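Local atomic coordinates of fibronectin type III domain-containing protein (Simiduia agarivorans, PDB entry 6P2K), a protein that belongs to glycoside hydrolase family 74 and probably cleaves the beta-glucan backbone of xyloglucan-type polysaccharides, this chain being its beta-propeller part. Residues I453-G458 with N520-F525; W457-V462 with R483-S488. All blocks are in the same frame, centred on the assembly; numbering follows the deposited sequence.

Contact 1 (I453-G458 with N520-F525). With PE3 (3,6,9,12,15,18,21,24,27,30,33,36,39-tridecaoxahentetracontane-1,41-diol), chain V.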
ATOM      1  N   ILE B 453      15.439 -24.072  -8.414  1.00 20.33           N
ATOM      2  CA  ILE B 453      15.129 -23.192  -7.289  1.00 22.81           C
ATOM      3  C   ILE B 453      16.414 -22.508  -6.844  1.00 20.78           C
ATOM      4  O   ILE B 453      17.386 -23.181  -6.481  1.00 22.11           O
ATOM      5  CB  ILE B 453      14.491 -23.952  -6.113  1.00 21.80           C
ATOM      6  CG1 ILE B 453      13.334 -24.833  -6.591  1.00 18.69           C
ATOM      7  CG2 ILE B 453      14.021 -22.971  -5.040  1.00 16.31           C
ATOM      8  CD1 ILE B 453      12.133 -24.060  -7.106  1.00 16.13           C
ATOM      9  N   ALA B 454      16.412 -21.175  -6.855  1.00 19.47           N
ATOM     10  CA  ALA B 454      17.547 -20.362  -6.443  1.00 18.95           C
ATOM     11  C   ALA B 454      17.235 -19.658  -5.121  1.00 24.34           C
ATOM     12  O   ALA B 454      16.238 -19.953  -4.452  1.00 21.92           O
ATOM     13  CB  ALA B 454      17.904 -19.360  -7.543  1.00 16.59           C
ATOM     14  N   ASP B 455      18.087 -18.700  -4.754  1.00 25.04           N
ATOM     15  CA  ASP B 455      17.992 -18.014  -3.467  1.00 27.25           C
ATOM     16  C   ASP B 455      18.265 -16.529  -3.676  1.00 27.68           C
ATOM     17  O   ASP B 455      19.393 -16.143  -3.994  1.00 27.34           O
ATOM     18  CB  ASP B 455      18.978 -18.609  -2.464  1.00 34.91           C
ATOM     19  CG  ASP B 455      19.202 -17.713  -1.270  1.00 44.03           C
ATOM     20  OD1 ASP B 455      18.206 -17.343  -0.623  1.00 44.02           O
ATOM     21  OD2 ASP B 455      20.371 -17.377  -0.982  1.00 48.98           O
ATOM     22  N   ALA B 456      17.241 -15.698  -3.482  1.00 21.68           N
ATOM     23  CA  ALA B 456      17.349 -14.249  -3.650  1.00 22.35           C
ATOM     24  C   ALA B 456      17.207 -13.585  -2.282  1.00 21.26           C
ATOM     25  O   ALA B 456      16.091 -13.351  -1.808  1.00 24.82           O
ATOM     26  CB  ALA B 456      16.297 -13.736  -4.629  1.00 21.21           C
ATOM     27  N   TRP B 457      18.344 -13.269  -1.661  1.00 15.89           N
ATOM     28  CA  TRP B 457      18.375 -12.631  -0.344  1.00 21.39           C
ATOM     29  C   TRP B 457      17.569 -13.430   0.679  1.00 22.50           C
ATOM     30  O   TRP B 457      16.860 -12.868   1.515  1.00 25.21           O
ATOM     31  CB  TRP B 457      17.865 -11.188  -0.405  1.00 22.90           C
ATOM     32  CG  TRP B 457      18.512 -10.301  -1.434  1.00 27.98           C
ATOM     33  CD1 TRP B 457      17.871  -9.574  -2.397  1.00 29.46           C
ATOM     34  CD2 TRP B 457      19.910 -10.013  -1.582  1.00 26.57           C
ATOM     35  NE1 TRP B 457      18.780  -8.863  -3.139  1.00 27.82           N
ATOM     36  CE2 TRP B 457      20.039  -9.116  -2.662  1.00 25.54           C
ATOM     37  CE3 TRP B 457      21.066 -10.431  -0.910  1.00 29.20           C
ATOM     38  CZ2 TRP B 457      21.275  -8.630  -3.089  1.00 28.12           C
ATOM     39  CZ3 TRP B 457      22.294  -9.948  -1.337  1.00 30.41           C
ATOM     40  CH2 TRP B 457      22.387  -9.056  -2.416  1.00 28.27           C
ATOM     41  N   GLY B 458      17.663 -14.755   0.605  1.00 25.62           N
ATOM     42  CA  GLY B 458      16.980 -15.613   1.547  1.00 26.35           C
ATOM     43  C   GLY B 458      15.599 -16.072   1.128  1.00 26.55           C
ATOM     44  O   GLY B 458      15.006 -16.908   1.821  1.00 28.13           O
ATOM     45  N   ASN B 520      26.273 -22.299  -3.478  1.00 25.80           N
ATOM     46  CA  ASN B 520      25.851 -20.903  -3.367  1.00 23.75           C
ATOM     47  C   ASN B 520      24.570 -20.747  -4.166  1.00 23.68           C
ATOM     48  O   ASN B 520      24.593 -20.385  -5.351  1.00 22.30           O
ATOM     49  CB  ASN B 520      26.932 -19.945  -3.867  1.00 25.58           C
ATOM     50  CG  ASN B 520      26.515 -18.486  -3.775  1.00 26.87           C
ATOM     51  OD1 ASN B 520      25.458 -18.160  -3.238  1.00 28.25           O
ATOM     52  ND2 ASN B 520      27.352 -17.600  -4.304  1.00 23.47           N
ATOM     53  N   PRO B 521      23.417 -21.011  -3.545  1.00 24.36           N
ATOM     54  CA  PRO B 521      22.152 -21.008  -4.294  1.00 24.31           C
ATOM     55  C   PRO B 521      21.733 -19.643  -4.820  1.00 23.48           C
ATOM     56  O   PRO B 521      20.670 -19.545  -5.443  1.00 22.79           O
ATOM     57  CB  PRO B 521      21.139 -21.544  -3.272  1.00 23.65           C
ATOM     58  CG  PRO B 521      21.746 -21.238  -1.941  1.00 26.39           C
ATOM     59  CD  PRO B 521      23.231 -21.359  -2.127  1.00 26.19           C
ATOM     60  N   ALA B 522      22.516 -18.590  -4.593  1.00 20.06           N
ATOM     61  CA  ALA B 522      22.267 -17.323  -5.268  1.00 17.95           C
ATOM     62  C   ALA B 522      22.874 -17.287  -6.663  1.00 17.11           C
ATOM     63  O   ALA B 522      22.504 -16.424  -7.467  1.00 19.74           O
ATOM     64  CB  ALA B 522      22.813 -16.163  -4.432  1.00 19.04           C
ATOM     65  N   LYS B 523      23.786 -18.207  -6.966  1.00 17.73           N
ATOM     66  CA  LYS B 523      24.508 -18.234  -8.232  1.00 20.86           C
ATOM     67  C   LYS B 523      23.838 -19.217  -9.184  1.00 21.21           C
ATOM     68  O   LYS B 523      23.572 -20.363  -8.809  1.00 19.29           O
ATOM     69  CB  LYS B 523      25.969 -18.626  -7.997  1.00 21.82           C
ATOM     70  CG  LYS B 523      26.787 -18.852  -9.258  1.00 20.01           C
ATOM     71  CD  LYS B 523      28.279 -18.921  -8.931  1.00 21.80           C
ATOM     72  CE  LYS B 523      28.780 -17.597  -8.367  1.00 21.80           C
ATOM     73  NZ  LYS B 523      30.219 -17.654  -7.967  1.00 20.18           N
ATOM     74  N   VAL B 524      23.568 -18.768 -10.411  1.00 20.67           N
ATOM     75  CA  VAL B 524      22.826 -19.553 -11.394  1.00 19.26           C
ATOM     76  C   VAL B 524      23.636 -19.637 -12.681  1.00 20.54           C
ATOM     77  O   VAL B 524      24.124 -18.616 -13.177  1.00 21.35           O
ATOM     78  CB  VAL B 524      21.434 -18.949 -11.678  1.00 15.86           C
ATOM     79  CG1 VAL B 524      20.625 -19.880 -12.573  1.00 16.80           C
ATOM     80  CG2 VAL B 524      20.686 -18.668 -10.373  1.00 15.51           C
ATOM     81  N   PHE B 525      23.766 -20.849 -13.225  1.00 18.90           N
ATOM     82  CA  PHE B 525      24.441 -21.096 -14.492  1.00 18.80           C
ATOM     83  C   PHE B 525      23.418 -21.395 -15.583  1.00 22.43           C
ATOM     84  O   PHE B 525      22.345 -21.943 -15.313  1.00 22.00           O
ATOM     85  CB  PHE B 525      25.413 -22.278 -14.396  1.00 18.92           C
ATOM     86  CG  PHE B 525      26.553 -22.064 -13.444  1.00 21.25           C
ATOM     87  CD1 PHE B 525      27.724 -21.458 -13.869  1.00 18.23           C
ATOM     88  CD2 PHE B 525      26.464 -22.496 -12.129  1.00 21.35           C
ATOM     89  CE1 PHE B 525      28.780 -21.269 -12.993  1.00 22.55           C
ATOM     90  CE2 PHE B 525      27.518 -22.312 -11.249  1.00 18.97           C
ATOM     91  CZ  PHE B 525      28.676 -21.697 -11.680  1.00 19.67           C
TER
HETATM   92  O43 PE3 V 807      15.658 -19.806   1.160  1.00 71.35           O
HETATM   93  C42 PE3 V 807      16.656 -20.678   0.625  1.00 69.00           C
HETATM   94  C41 PE3 V 807      16.150 -21.315  -0.671  1.00 67.70           C
HETATM   95  O40 PE3 V 807      17.185 -22.181  -1.155  1.00 68.96           O
HETATM   96  C39 PE3 V 807      16.783 -22.838  -2.363  1.00 68.17           C
HETATM   97  C38 PE3 V 807      17.922 -23.738  -2.827  1.00 68.47           C
HETATM   98  O37 PE3 V 807      18.217 -24.717  -1.814  1.00 69.22           O
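The Pro521 ring lies with its CB-CG side against the CB of Asp455 (CB to CB 3.7 Å), and the flat carboxylate of Asp455 continues past it, with OD2 on the side of the Ala522 methyl (4.4 Å from CB) and OD1 facing Gly458 and the bound polyether. This is a junction between neighbouring blades of a beta-propeller: the end of strand 447-456 abuts the type I turn Asn520-Lys523, which links strands 511-516 and 524-528 of the next blade. An Asx turn reinforces that link, Ala522 N donating to Asn520 OD1 from above the carbonyl plane of the amide. Between the blades, Asp455 N gives a weak, bent hydrogen bond to Pro521 O (2.8 Å, 121° at the hydrogen), and Ala522 CA comes within 3.4 Å of Asp455 O in a CH...O contact. Deeper in, the methyl of Ala454 meets CG2 of Val524 at 4.0 Å, and both side chains also touch strand 511-516. With CG anti to the backbone N (chi1 164°), the carboxylate of Asp455 is turned toward the hairpin turn, where OD1 accepts a weak hydrogen bond from Gly458 N. The polyether runs past Pro521 CB and ends in a hydrogen bond from its O43 to Gly458 O, 3.0 Å long.

Contact 2 (W457-V462 with R483-S488). With PE3 (3,6,9,12,15,18,21,24,27,30,33,36,39-tridecaoxahentetracontane-1,41-diol), chain V.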
ATOM      1  N   TRP B 457      18.344 -13.269  -1.661  1.00 15.89           N
ATOM      2  CA  TRP B 457      18.375 -12.631  -0.344  1.00 21.39           C
ATOM      3  C   TRP B 457      17.569 -13.430   0.679  1.00 22.50           C
ATOM      4  O   TRP B 457      16.860 -12.868   1.515  1.00 25.21           O
ATOM      5  CB  TRP B 457      17.865 -11.188  -0.405  1.00 22.90           C
ATOM      6  CG  TRP B 457      18.512 -10.301  -1.434  1.00 27.98           C
ATOM      7  CD1 TRP B 457      17.871  -9.574  -2.397  1.00 29.46           C
ATOM      8  CD2 TRP B 457      19.910 -10.013  -1.582  1.00 26.57           C
ATOM      9  NE1 TRP B 457      18.780  -8.863  -3.139  1.00 27.82           N
ATOM     10  CE2 TRP B 457      20.039  -9.116  -2.662  1.00 25.54           C
ATOM     11  CE3 TRP B 457      21.066 -10.431  -0.910  1.00 29.20           C
ATOM     12  CZ2 TRP B 457      21.275  -8.630  -3.089  1.00 28.12           C
ATOM     13  CZ3 TRP B 457      22.294  -9.948  -1.337  1.00 30.41           C
ATOM     14  CH2 TRP B 457      22.387  -9.056  -2.416  1.00 28.27           C
ATOM     15  N   GLY B 458      17.663 -14.755   0.605  1.00 25.62           N
ATOM     16  CA  GLY B 458      16.980 -15.613   1.547  1.00 26.35           C
ATOM     17  C   GLY B 458      15.599 -16.072   1.128  1.00 26.55           C
ATOM     18  O   GLY B 458      15.006 -16.908   1.821  1.00 28.13           O
ATOM     19  N   VAL B 459      15.063 -15.561   0.027  1.00 21.39           N
ATOM     20  CA  VAL B 459      13.745 -15.950  -0.466  1.00 24.21           C
ATOM     21  C   VAL B 459      13.938 -16.981  -1.574  1.00 22.53           C
ATOM     22  O   VAL B 459      14.590 -16.671  -2.582  1.00 20.88           O
ATOM     23  CB  VAL B 459      12.951 -14.737  -0.980  1.00 23.47           C
ATOM     24  CG1 VAL B 459      11.508 -15.119  -1.261  1.00 25.52           C
ATOM     25  CG2 VAL B 459      13.008 -13.593   0.025  1.00 21.81           C
ATOM     26  N   PRO B 460      13.392 -18.190  -1.441  1.00 22.00           N
ATOM     27  CA  PRO B 460      13.517 -19.173  -2.523  1.00 21.80           C
ATOM     28  C   PRO B 460      12.846 -18.664  -3.788  1.00 21.28           C
ATOM     29  O   PRO B 460      11.760 -18.084  -3.748  1.00 22.30           O
ATOM     30  CB  PRO B 460      12.811 -20.413  -1.962  1.00 22.70           C
ATOM     31  CG  PRO B 460      11.892 -19.892  -0.902  1.00 23.76           C
ATOM     32  CD  PRO B 460      12.570 -18.683  -0.324  1.00 22.50           C
ATOM     33  N   THR B 461      13.511 -18.879  -4.920  1.00 19.70           N
ATOM     34  CA  THR B 461      13.128 -18.243  -6.172  1.00 17.04           C
ATOM     35  C   THR B 461      13.243 -19.245  -7.307  1.00 21.57           C
ATOM     36  O   THR B 461      14.334 -19.762  -7.575  1.00 16.61           O
ATOM     37  CB  THR B 461      14.010 -17.021  -6.447  1.00 16.29           C
ATOM     38  OG1 THR B 461      13.916 -16.111  -5.344  1.00 20.28           O
ATOM     39  CG2 THR B 461      13.579 -16.317  -7.727  1.00 17.73           C
ATOM     40  N   VAL B 462      12.118 -19.512  -7.977  1.00 16.79           N
ATOM     41  CA  VAL B 462      12.131 -20.353  -9.164  1.00 17.22           C
ATOM     42  C   VAL B 462      12.894 -19.642 -10.272  1.00 17.38           C
ATOM     43  O   VAL B 462      12.736 -18.433 -10.476  1.00 20.57           O
ATOM     44  CB  VAL B 462      10.693 -20.669  -9.614  1.00 18.55           C
ATOM     45  CG1 VAL B 462      10.664 -21.911 -10.500  1.00 15.01           C
ATOM     46  CG2 VAL B 462       9.772 -20.817  -8.412  1.00 14.59           C
ATOM     47  N   ARG B 483       9.926 -15.171  -7.381  1.00 19.42           N
ATOM     48  CA  ARG B 483      10.190 -15.204  -5.951  1.00 20.21           C
ATOM     49  C   ARG B 483       9.010 -15.840  -5.227  1.00 20.27           C
ATOM     50  O   ARG B 483       7.862 -15.421  -5.402  1.00 18.37           O
ATOM     51  CB  ARG B 483      10.449 -13.793  -5.429  1.00 22.38           C
ATOM     52  CG  ARG B 483      11.811 -13.246  -5.817  1.00 25.57           C
ATOM     53  CD  ARG B 483      11.873 -11.737  -5.639  1.00 34.02           C
ATOM     54  NE  ARG B 483      11.217 -11.032  -6.738  1.00 37.90           N
ATOM     55  CZ  ARG B 483      11.412  -9.748  -7.022  1.00 37.24           C
ATOM     56  NH1 ARG B 483      12.253  -9.029  -6.287  1.00 28.80           N
ATOM     57  NH2 ARG B 483      10.772  -9.187  -8.042  1.00 36.56           N
ATOM     58  N   LEU B 484       9.292 -16.866  -4.427  1.00 20.53           N
ATOM     59  CA  LEU B 484       8.248 -17.590  -3.704  1.00 23.05           C
ATOM     60  C   LEU B 484       7.993 -16.910  -2.358  1.00 26.17           C
ATOM     61  O   LEU B 484       8.242 -17.455  -1.281  1.00 26.13           O
ATOM     62  CB  LEU B 484       8.634 -19.055  -3.542  1.00 19.61           C
ATOM     63  CG  LEU B 484       8.803 -19.818  -4.861  1.00 18.98           C
ATOM     64  CD1 LEU B 484       9.404 -21.198  -4.621  1.00 17.37           C
ATOM     65  CD2 LEU B 484       7.470 -19.927  -5.591  1.00 12.08           C
ATOM     66  N   ASN B 485       7.485 -15.677  -2.451  1.00 23.52           N
ATOM     67  CA  ASN B 485       7.185 -14.905  -1.250  1.00 24.92           C
ATOM     68  C   ASN B 485       6.088 -15.566  -0.427  1.00 24.81           C
ATOM     69  O   ASN B 485       6.144 -15.571   0.807  1.00 25.56           O
ATOM     70  CB  ASN B 485       6.777 -13.481  -1.629  1.00 25.14           C
ATOM     71  CG  ASN B 485       7.922 -12.682  -2.218  1.00 26.42           C
ATOM     72  OD1 ASN B 485       9.009 -12.621  -1.647  1.00 26.97           O
ATOM     73  ND2 ASN B 485       7.683 -12.065  -3.370  1.00 25.79           N
ATOM     74  N   THR B 486       5.080 -16.129  -1.093  1.00 25.00           N
ATOM     75  CA  THR B 486       3.943 -16.719  -0.405  1.00 21.99           C
ATOM     76  C   THR B 486       3.717 -18.186  -0.735  1.00 22.12           C
ATOM     77  O   THR B 486       2.860 -18.811  -0.100  1.00 27.22           O
ATOM     78  CB  THR B 486       2.653 -15.942  -0.725  1.00 25.78           C
ATOM     79  OG1 THR B 486       2.387 -16.003  -2.132  1.00 25.03           O
ATOM     80  CG2 THR B 486       2.777 -14.489  -0.293  1.00 28.37           C
ATOM     81  N   HIS B 487       4.456 -18.756  -1.687  1.00 18.14           N
ATOM     82  CA  HIS B 487       4.204 -20.113  -2.171  1.00 20.34           C
ATOM     83  C   HIS B 487       2.733 -20.270  -2.550  1.00 23.71           C
ATOM     84  O   HIS B 487       2.044 -21.206  -2.137  1.00 20.95           O
ATOM     85  CB  HIS B 487       4.627 -21.159  -1.135  1.00 19.60           C
ATOM     86  CG  HIS B 487       6.106 -21.213  -0.903  1.00 23.60           C
ATOM     87  ND1 HIS B 487       6.774 -20.280  -0.137  1.00 24.50           N
ATOM     88  CD2 HIS B 487       7.048 -22.082  -1.342  1.00 24.53           C
ATOM     89  CE1 HIS B 487       8.063 -20.575  -0.111  1.00 23.59           C
ATOM     90  NE2 HIS B 487       8.254 -21.665  -0.833  1.00 25.03           N
ATOM     91  N   SER B 488       2.251 -19.318  -3.337  1.00 23.46           N
ATOM     92  CA  SER B 488       0.836 -19.210  -3.662  1.00 22.49           C
ATOM     93  C   SER B 488       0.723 -18.648  -5.068  1.00 22.83           C
ATOM     94  O   SER B 488       1.706 -18.142  -5.624  1.00 21.51           O
ATOM     95  CB  SER B 488       0.104 -18.316  -2.654  1.00 20.76           C
ATOM     96  OG  SER B 488      -0.022 -17.001  -3.156  1.00 24.83           O
TER
HETATM   97  O43 PE3 V 807      15.658 -19.806   1.160  1.00 71.35           O
HETATM   98  C42 PE3 V 807      16.656 -20.678   0.625  1.00 69.00           C
HETATM   99  C41 PE3 V 807      16.150 -21.315  -0.671  1.00 67.70           C
HETATM  100  O40 PE3 V 807      17.185 -22.181  -1.155  1.00 68.96           O
HETATM  101  C39 PE3 V 807      16.783 -22.838  -2.363  1.00 68.17           C
HETATM  102  C38 PE3 V 807      17.922 -23.738  -2.827  1.00 68.47           C
HETATM  103  O37 PE3 V 807      18.217 -24.717  -1.814  1.00 69.22           O
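Within one four-stranded antiparallel propeller blade, the start of the second strand, 459-467, meets the end of the third, 478-483, where Thr461 and Arg483 form a non-hydrogen-bonded pair with CA atoms 4.2 Å apart. Their side chains lie side by side on one face of the sheet: OG1 of Thr461 is 3.6 Å from Arg483 CG, and its CG2 lies over the Arg483 backbone. With chi1 at -57°, OG1 sits beside its own backbone N and donates back to Val459 O from above that carbonyl's plane. Arg483 packs on Thr461 through its CG, while NH1 of its guanidinium makes a salt bridge with Asp547.

Beyond this pair the third strand leaves the sheet through an inverse gamma turn centred on Leu484. The bond from Leu484 N to Pro460 O (2.8 Å, 161° at the hydrogen) still ties the turn to the second strand. Leu484 CD2 packs on Val462 CG2 at 3.7 Å, the two side chains crossing at a slant. On the other side of Leu484, its CB sits over the centre of the His487 ring, 3.7 Å above the plane. Pro460 CG approaches the same ring obliquely (4.0 Å from CE1), and His487 NE2 is hydrogen-bonded to His409 ND1 of strand 403-409. Near the hairpin turn, Val459 CG1 touches the amide oxygen OD1 of Asn485 at 3.6 Å.

Overall arrangement
Contacts 1 and 2 start from the same hairpin, strands 447-456 and 459-467 joined through Trp457 and Gly458, and their centres lie 11 Å apart. Contact 1 faces the next blade, whereas contact 2 stays within the blade and leads outward to its third strand. A probable hydrogen bond joins them, Ala454 N to Thr461 O at 2.6 Å, and Ala456 CB packs on Thr461 OG1 at 3.4 Å. The polyether touches both, passing Pro521 on one side and Pro460 on the other. At the shared turn, Trp457 makes cation-pi and edge-to-face contacts with Arg548 and Tyr545 of the second subunit. The side chain of Val524 is about 10 Å from a bound zinc ion.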